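PDB 4M8K: hypothetical protein, GDSL-like Lipase/Acylhydrolase family protein from Bacteroides uniformis, which probably hydrolyses ester bonds as a GDSL-like lipase or acylhydrolase, although its natural substrate is not known. Local coordinates for residues Gly127-Thr139 with Tyr144-Ser156. Residues are numbered along the deposited sequence; the frame is centred on the assembly and turned at random.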
ATOM      1  N   GLY A 127       0.008  17.107   1.792  1.00 24.83           N
ATOM      2  CA  GLY A 127       0.318  17.941   2.920  1.00 26.87           C
ATOM      3  C   GLY A 127      -0.640  17.725   4.078  1.00 29.74           C
ATOM      4  O   GLY A 127      -0.967  18.644   4.790  1.00 23.51           O
ATOM      5  N   ALA A 128      -1.078  16.492   4.274  1.00 24.98           N
ATOM      6  CA  ALA A 128      -1.988  16.175   5.357  1.00 28.88           C
ATOM      7  C   ALA A 128      -1.269  16.437   6.658  1.00 26.44           C
ATOM      8  O   ALA A 128      -0.059  16.273   6.727  1.00 24.37           O
ATOM      9  CB  ALA A 128      -2.467  14.719   5.267  1.00 31.44           C
ATOM     10  N   PRO A 129      -2.015  16.889   7.681  1.00 26.26           N
ATOM     11  CA  PRO A 129      -1.401  17.178   8.974  1.00 24.71           C
ATOM     12  C   PRO A 129      -0.799  15.938   9.557  1.00 22.13           C
ATOM     13  O   PRO A 129      -1.356  14.851   9.381  1.00 22.14           O
ATOM     14  CB  PRO A 129      -2.565  17.683   9.827  1.00 26.49           C
ATOM     15  CG  PRO A 129      -3.817  17.269   9.128  1.00 31.68           C
ATOM     16  CD  PRO A 129      -3.470  17.137   7.686  1.00 26.86           C
ATOM     17  N   ILE A 130       0.344  16.065  10.217  1.00 24.02           N
ATOM     18  CA  ILE A 130       1.057  14.901  10.732  1.00 29.88           C
ATOM     19  C   ILE A 130       0.516  14.397  12.053  1.00 32.09           C
ATOM     20  O   ILE A 130       0.506  13.180  12.328  1.00 23.35           O
ATOM     21  CB  ILE A 130       2.555  15.221  10.869  1.00 33.87           C
ATOM     22  CG1 ILE A 130       3.138  15.444   9.497  1.00 36.66           C
ATOM     23  CG2 ILE A 130       3.304  14.079  11.523  1.00 33.09           C
ATOM     24  CD1 ILE A 130       3.202  14.201   8.632  1.00 32.28           C
ATOM     25  N   GLY A 131       0.120  15.350  12.890  1.00 26.90           N
ATOM     26  CA  GLY A 131      -0.433  15.040  14.195  1.00 32.44           C
ATOM     27  C   GLY A 131       0.564  14.388  15.127  1.00 26.73           C
ATOM     28  O   GLY A 131       1.768  14.535  14.935  1.00 27.75           O
ATOM     29  N   ALA A 132       0.040  13.636  16.093  1.00 23.06           N
ATOM     30  CA  ALA A 132       0.841  12.991  17.143  1.00 28.08           C
ATOM     31  C   ALA A 132       0.786  11.482  17.046  1.00 30.20           C
ATOM     32  O   ALA A 132      -0.223  10.895  16.619  1.00 27.61           O
ATOM     33  CB  ALA A 132       0.343  13.435  18.504  1.00 29.98           C
ATOM     34  N   TYR A 133       1.881  10.828  17.400  1.00 27.06           N
ATOM     35  CA  TYR A 133       1.856   9.390  17.586  1.00 26.25           C
ATOM     36  C   TYR A 133       0.767   9.088  18.584  1.00 29.36           C
ATOM     37  O   TYR A 133       0.585   9.821  19.541  1.00 27.89           O
ATOM     38  CB  TYR A 133       3.187   8.873  18.108  1.00 35.37           C
ATOM     39  CG  TYR A 133       4.276   9.092  17.110  1.00 34.91           C
ATOM     40  CD1 TYR A 133       4.322   8.326  15.955  1.00 32.03           C
ATOM     41  CD2 TYR A 133       5.229  10.110  17.276  1.00 33.95           C
ATOM     42  CE1 TYR A 133       5.308   8.507  15.020  1.00 32.12           C
ATOM     43  CE2 TYR A 133       6.213  10.333  16.305  1.00 34.72           C
ATOM     44  CZ  TYR A 133       6.259   9.512  15.188  1.00 38.13           C
ATOM     45  OH  TYR A 133       7.234   9.667  14.206  1.00 38.68           O
ATOM     46  N   GLN A 134       0.002   8.042  18.326  1.00 26.55           N
ATOM     47  CA  GLN A 134      -1.197   7.749  19.079  1.00 24.69           C
ATOM     48  C   GLN A 134      -1.503   6.279  18.968  1.00 23.42           C
ATOM     49  O   GLN A 134      -1.910   5.758  17.904  1.00 23.61           O
ATOM     50  CB  GLN A 134      -2.390   8.609  18.584  1.00 25.95           C
ATOM     51  CG  GLN A 134      -3.678   8.398  19.390  1.00 24.39           C
ATOM     52  CD  GLN A 134      -4.857   9.319  18.986  1.00 23.51           C
ATOM     53  OE1 GLN A 134      -4.790  10.102  18.046  1.00 28.95           O
ATOM     54  NE2 GLN A 134      -5.944   9.186  19.700  1.00 27.73           N
ATOM     55  N   TYR A 135      -1.418   5.578  20.097  1.00 27.14           N
ATOM     56  CA  TYR A 135      -1.557   4.128  20.076  1.00 24.82           C
ATOM     57  C   TYR A 135      -2.861   3.559  20.693  1.00 30.71           C
ATOM     58  O   TYR A 135      -2.995   2.361  20.893  1.00 30.45           O
ATOM     59  CB  TYR A 135      -0.296   3.554  20.748  1.00 30.50           C
ATOM     60  CG  TYR A 135       0.966   3.983  20.016  1.00 30.16           C
ATOM     61  CD1 TYR A 135       1.247   3.492  18.765  1.00 27.98           C
ATOM     62  CD2 TYR A 135       1.844   4.935  20.550  1.00 31.17           C
ATOM     63  CE1 TYR A 135       2.388   3.883  18.087  1.00 29.44           C
ATOM     64  CE2 TYR A 135       3.005   5.338  19.876  1.00 30.07           C
ATOM     65  CZ  TYR A 135       3.280   4.803  18.640  1.00 36.61           C
ATOM     66  OH  TYR A 135       4.403   5.170  17.923  1.00 28.78           O
ATOM     67  N   ASP A 136      -3.842   4.416  20.968  1.00 30.18           N
ATOM     68  CA  ASP A 136      -5.167   3.982  21.399  1.00 25.41           C
ATOM     69  C   ASP A 136      -6.069   5.208  21.421  1.00 26.49           C
ATOM     70  O   ASP A 136      -5.571   6.346  21.336  1.00 26.49           O
ATOM     71  CB  ASP A 136      -5.141   3.304  22.782  1.00 33.91           C
ATOM     72  CG  ASP A 136      -6.102   2.080  22.858  1.00 44.23           C
ATOM     73  OD1 ASP A 136      -7.266   2.134  22.328  1.00 47.60           O
ATOM     74  OD2 ASP A 136      -5.709   1.062  23.462  1.00 62.76           O
ATOM     75  N   GLY A 137      -7.368   4.997  21.571  1.00 26.04           N
ATOM     76  CA  GLY A 137      -8.322   6.087  21.851  1.00 26.53           C
ATOM     77  C   GLY A 137      -8.695   6.961  20.645  1.00 28.75           C
ATOM     78  O   GLY A 137      -9.192   8.077  20.804  1.00 28.27           O
ATOM     79  N   TRP A 138      -8.461   6.451  19.447  1.00 28.69           N
ATOM     80  CA  TRP A 138      -8.631   7.229  18.219  1.00 26.50           C
ATOM     81  C   TRP A 138     -10.065   7.691  18.021  1.00 26.19           C
ATOM     82  O   TRP A 138     -11.009   6.865  17.925  1.00 24.92           O
ATOM     83  CB  TRP A 138      -8.229   6.413  17.024  1.00 27.67           C
ATOM     84  CG  TRP A 138      -6.847   5.801  17.093  1.00 22.09           C
ATOM     85  CD1 TRP A 138      -5.682   6.408  16.804  1.00 23.79           C
ATOM     86  CD2 TRP A 138      -6.518   4.468  17.469  1.00 24.13           C
ATOM     87  NE1 TRP A 138      -4.639   5.552  16.958  1.00 20.42           N
ATOM     88  CE2 TRP A 138      -5.121   4.335  17.331  1.00 22.16           C
ATOM     89  CE3 TRP A 138      -7.267   3.361  17.870  1.00 22.67           C
ATOM     90  CZ2 TRP A 138      -4.445   3.163  17.635  1.00 24.98           C
ATOM     91  CZ3 TRP A 138      -6.598   2.180  18.164  1.00 25.73           C
ATOM     92  CH2 TRP A 138      -5.194   2.098  18.055  1.00 24.36           C
ATOM     93  N   THR A 139     -10.232   8.999  17.906  1.00 24.55           N
ATOM     94  CA  THR A 139     -11.503   9.574  17.398  1.00 19.25           C
ATOM     95  C   THR A 139     -11.469   9.747  15.900  1.00 20.89           C
ATOM     96  O   THR A 139     -10.401   9.789  15.281  1.00 21.24           O
ATOM     97  CB  THR A 139     -11.789  10.922  18.053  1.00 20.26           C
ATOM     98  OG1 THR A 139     -10.885  11.928  17.552  1.00 18.21           O
ATOM     99  CG2 THR A 139     -11.654  10.835  19.609  1.00 20.57           C
ATOM    100  N   TYR A 144      -7.932  12.345  10.938  1.00 21.92           N
ATOM    101  CA  TYR A 144      -7.582  13.309   9.866  1.00 21.11           C
ATOM    102  C   TYR A 144      -6.077  13.554   9.821  1.00 23.36           C
ATOM    103  O   TYR A 144      -5.579  14.073   8.849  1.00 25.44           O
ATOM    104  CB  TYR A 144      -8.380  14.641  10.026  1.00 22.16           C
ATOM    105  CG  TYR A 144      -9.779  14.521   9.524  1.00 22.48           C
ATOM    106  CD1 TYR A 144     -10.048  14.756   8.184  1.00 20.41           C
ATOM    107  CD2 TYR A 144     -10.837  14.158  10.357  1.00 22.33           C
ATOM    108  CE1 TYR A 144     -11.305  14.592   7.691  1.00 25.31           C
ATOM    109  CE2 TYR A 144     -12.115  13.972   9.853  1.00 21.20           C
ATOM    110  CZ  TYR A 144     -12.337  14.214   8.525  1.00 26.36           C
ATOM    111  OH  TYR A 144     -13.597  14.083   8.017  1.00 22.16           O
ATOM    112  N   SER A 145      -5.335  13.173  10.872  1.00 20.67           N
ATOM    113  CA  SER A 145      -3.905  13.358  10.882  1.00 24.06           C
ATOM    114  C   SER A 145      -3.137  12.044  10.541  1.00 21.28           C
ATOM    115  O   SER A 145      -3.625  10.926  10.786  1.00 21.39           O
ATOM    116  CB  SER A 145      -3.448  13.887  12.252  1.00 23.15           C
ATOM    117  OG  SER A 145      -3.882  15.234  12.406  1.00 26.47           O
ATOM    118  N   PHE A 146      -1.940  12.195  10.011  1.00 20.26           N
ATOM    119  CA  PHE A 146      -1.209  11.021   9.524  1.00 21.29           C
ATOM    120  C   PHE A 146      -0.758  10.004  10.591  1.00 19.64           C
ATOM    121  O   PHE A 146      -0.974   8.754  10.463  1.00 20.30           O
ATOM    122  CB  PHE A 146       0.009  11.437   8.723  1.00 22.00           C
ATOM    123  CG  PHE A 146       0.692  10.259   8.091  1.00 22.63           C
ATOM    124  CD1 PHE A 146       0.124   9.657   6.951  1.00 22.75           C
ATOM    125  CD2 PHE A 146       1.809   9.685   8.650  1.00 21.93           C
ATOM    126  CE1 PHE A 146       0.668   8.531   6.408  1.00 25.36           C
ATOM    127  CE2 PHE A 146       2.399   8.574   8.048  1.00 30.63           C
ATOM    128  CZ  PHE A 146       1.812   7.996   6.936  1.00 23.55           C
ATOM    129  N   ARG A 147      -0.094  10.479  11.628  1.00 21.34           N
ATOM    130  CA  ARG A 147       0.386   9.538  12.632  1.00 20.38           C
ATOM    131  C   ARG A 147      -0.742   8.752  13.330  1.00 24.57           C
ATOM    132  O   ARG A 147      -0.646   7.525  13.387  1.00 24.79           O
ATOM    133  CB  ARG A 147       1.278  10.211  13.643  1.00 22.07           C
ATOM    134  CG  ARG A 147       2.618  10.622  13.034  1.00 25.43           C
ATOM    135  CD  ARG A 147       3.351  11.553  13.980  1.00 29.22           C
ATOM    136  NE  ARG A 147       4.652  11.998  13.458  1.00 27.43           N
ATOM    137  CZ  ARG A 147       5.342  13.014  13.967  1.00 33.66           C
ATOM    138  NH1 ARG A 147       4.844  13.717  14.984  1.00 31.30           N
ATOM    139  NH2 ARG A 147       6.529  13.347  13.467  1.00 34.12           N
ATOM    140  N   PRO A 148      -1.794   9.437  13.855  1.00 20.11           N
ATOM    141  CA  PRO A 148      -2.864   8.605  14.418  1.00 21.01           C
ATOM    142  C   PRO A 148      -3.469   7.612  13.400  1.00 19.96           C
ATOM    143  O   PRO A 148      -3.713   6.471  13.749  1.00 20.48           O
ATOM    144  CB  PRO A 148      -3.896   9.626  14.871  1.00 24.41           C
ATOM    145  CG  PRO A 148      -3.146  10.933  15.030  1.00 24.23           C
ATOM    146  CD  PRO A 148      -2.043  10.877  14.016  1.00 20.97           C
ATOM    147  N   ALA A 149      -3.693   8.055  12.152  1.00 15.50           N
ATOM    148  CA  ALA A 149      -4.261   7.177  11.109  1.00 18.08           C
ATOM    149  C   ALA A 149      -3.418   5.938  10.792  1.00 18.31           C
ATOM    150  O   ALA A 149      -3.966   4.849  10.721  1.00 17.00           O
ATOM    151  CB  ALA A 149      -4.540   7.973   9.853  1.00 16.24           C
ATOM    152  N   PHE A 150      -2.100   6.099  10.673  1.00 19.83           N
ATOM    153  CA  PHE A 150      -1.197   4.999  10.376  1.00 19.53           C
ATOM    154  C   PHE A 150      -1.053   4.090  11.562  1.00 20.36           C
ATOM    155  O   PHE A 150      -0.994   2.871  11.422  1.00 19.52           O
ATOM    156  CB  PHE A 150       0.184   5.522   9.911  1.00 20.29           C
ATOM    157  CG  PHE A 150       1.029   4.466   9.303  1.00 18.50           C
ATOM    158  CD1 PHE A 150       0.808   4.003   8.013  1.00 23.81           C
ATOM    159  CD2 PHE A 150       2.072   3.908  10.043  1.00 24.44           C
ATOM    160  CE1 PHE A 150       1.579   2.962   7.492  1.00 20.22           C
ATOM    161  CE2 PHE A 150       2.876   2.905   9.501  1.00 22.01           C
ATOM    162  CZ  PHE A 150       2.625   2.434   8.229  1.00 19.23           C
ATOM    163  N   CYS A 151      -1.022   4.660  12.768  1.00 22.92           N
ATOM    164  CA  CYS A 151      -1.113   3.795  13.949  1.00 21.16           C
ATOM    165  C   CYS A 151      -2.419   2.981  13.915  1.00 21.59           C
ATOM    166  O   CYS A 151      -2.436   1.783  14.214  1.00 21.58           O
ATOM    167  CB  CYS A 151      -1.068   4.637  15.231  1.00 22.40           C
ATOM    168  SG  CYS A 151       0.474   5.554  15.590  1.00 27.29           S
ATOM    169  N   TYR A 152      -3.550   3.649  13.634  1.00 25.87           N
ATOM    170  CA  TYR A 152      -4.840   2.966  13.703  1.00 21.26           C
ATOM    171  C   TYR A 152      -4.834   1.850  12.648  1.00 22.10           C
ATOM    172  O   TYR A 152      -5.372   0.753  12.860  1.00 22.31           O
ATOM    173  CB  TYR A 152      -6.000   3.966  13.575  1.00 25.75           C
ATOM    174  CG  TYR A 152      -7.396   3.376  13.321  1.00 26.54           C
ATOM    175  CD1 TYR A 152      -7.825   3.041  12.032  1.00 26.25           C
ATOM    176  CD2 TYR A 152      -8.284   3.184  14.350  1.00 25.62           C
ATOM    177  CE1 TYR A 152      -9.105   2.524  11.790  1.00 23.50           C
ATOM    178  CE2 TYR A 152      -9.569   2.700  14.114  1.00 24.42           C
ATOM    179  CZ  TYR A 152      -9.974   2.376  12.851  1.00 26.00           C
ATOM    180  OH  TYR A 152     -11.216   1.862  12.649  1.00 29.88           O
ATOM    181  N   LEU A 153      -4.190   2.122  11.533  1.00 22.50           N
ATOM    182  CA  LEU A 153      -4.125   1.179  10.409  1.00 23.76           C
ATOM    183  C   LEU A 153      -3.453  -0.098  10.825  1.00 20.99           C
ATOM    184  O   LEU A 153      -4.029  -1.198  10.708  1.00 19.13           O
ATOM    185  CB  LEU A 153      -3.382   1.824   9.217  1.00 17.67           C
ATOM    186  CG  LEU A 153      -3.273   0.956   7.949  1.00 20.13           C
ATOM    187  CD1 LEU A 153      -4.642   0.595   7.397  1.00 20.18           C
ATOM    188  CD2 LEU A 153      -2.464   1.663   6.875  1.00 20.69           C
ATOM    189  N   LEU A 154      -2.222   0.006  11.297  1.00 20.12           N
ATOM    190  CA  LEU A 154      -1.514  -1.216  11.689  1.00 23.12           C
ATOM    191  C   LEU A 154      -2.208  -1.900  12.870  1.00 20.80           C
ATOM    192  O   LEU A 154      -2.293  -3.120  12.915  1.00 24.91           O
ATOM    193  CB  LEU A 154      -0.059  -0.949  12.000  1.00 20.66           C
ATOM    194  CG  LEU A 154       0.750  -0.265  10.880  1.00 22.86           C
ATOM    195  CD1 LEU A 154       2.236  -0.310  11.199  1.00 23.69           C
ATOM    196  CD2 LEU A 154       0.522  -0.930   9.544  1.00 25.37           C
ATOM    197  N   ALA A 155      -2.699  -1.116  13.805  1.00 20.55           N
ATOM    198  CA  ALA A 155      -3.321  -1.681  15.015  1.00 20.16           C
ATOM    199  C   ALA A 155      -4.508  -2.494  14.610  1.00 20.02           C
ATOM    200  O   ALA A 155      -4.671  -3.608  15.046  1.00 20.81           O
ATOM    201  CB  ALA A 155      -3.727  -0.579  15.976  1.00 20.78           C
ATOM    202  N   SER A 156      -5.328  -1.929  13.731  1.00 21.23           N
ATOM    203  CA  SER A 156      -6.554  -2.585  13.236  1.00 22.56           C
ATOM    204  C   SER A 156      -6.299  -3.760  12.310  1.00 24.41           C
ATOM    205  O   SER A 156      -6.994  -4.773  12.452  1.00 19.85           O
ATOM    206  CB  SER A 156      -7.468  -1.595  12.492  1.00 23.68           C
ATOM    207  OG  SER A 156      -7.815  -0.528  13.344  1.00 25.65           O
TER
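In the alpha/beta fold of this GDSL-like hydrolase, the irregular connection between helices 121-126 and 146-160 runs along the outer side of the second helix. The first-turn amides Phe146 N and Arg147 N donate to Pro129 O (2.8 Å) and Ile130 O (2.9 Å), so loop carbonyls serve amides the first turn cannot pair. The extended Arg147 side chain threads between Ile130 and Tyr133. Its CD sits over the centre of the Tyr133 ring, and its guanidinium lies flat on that ring with planes 13° apart, while Ile130 CG2 covers the opposite guanidinium face. NH1 bonds only weakly to Gly131 O; NE is held by Ser181. Gln134 OE1 rests against Pro148 CB, although NE2 is bound to Asp142 and Asp136 O.

Trp138 closes the far end. With CG beside its backbone N (chi1 -53°), the indole lies lengthwise along the helix, from Pro148 past Tyr152 to Ala155, whose CB meets Trp138 CH2 (3.7 Å). Trp138 NE1 donates to Gln134 O (2.9 Å) from above the carbonyl plane. The edge of the Tyr152 ring points at the face of the Trp138 six-membered ring, planes at 83°. Replacing the indole by an alanine would probably strip the cover from Tyr152 and Ala155 and leave Gln134 O without this donor. Tyr152 CB makes a CH-pi contact over the face of the Trp138 five-membered ring, 3.8 Å from its centroid.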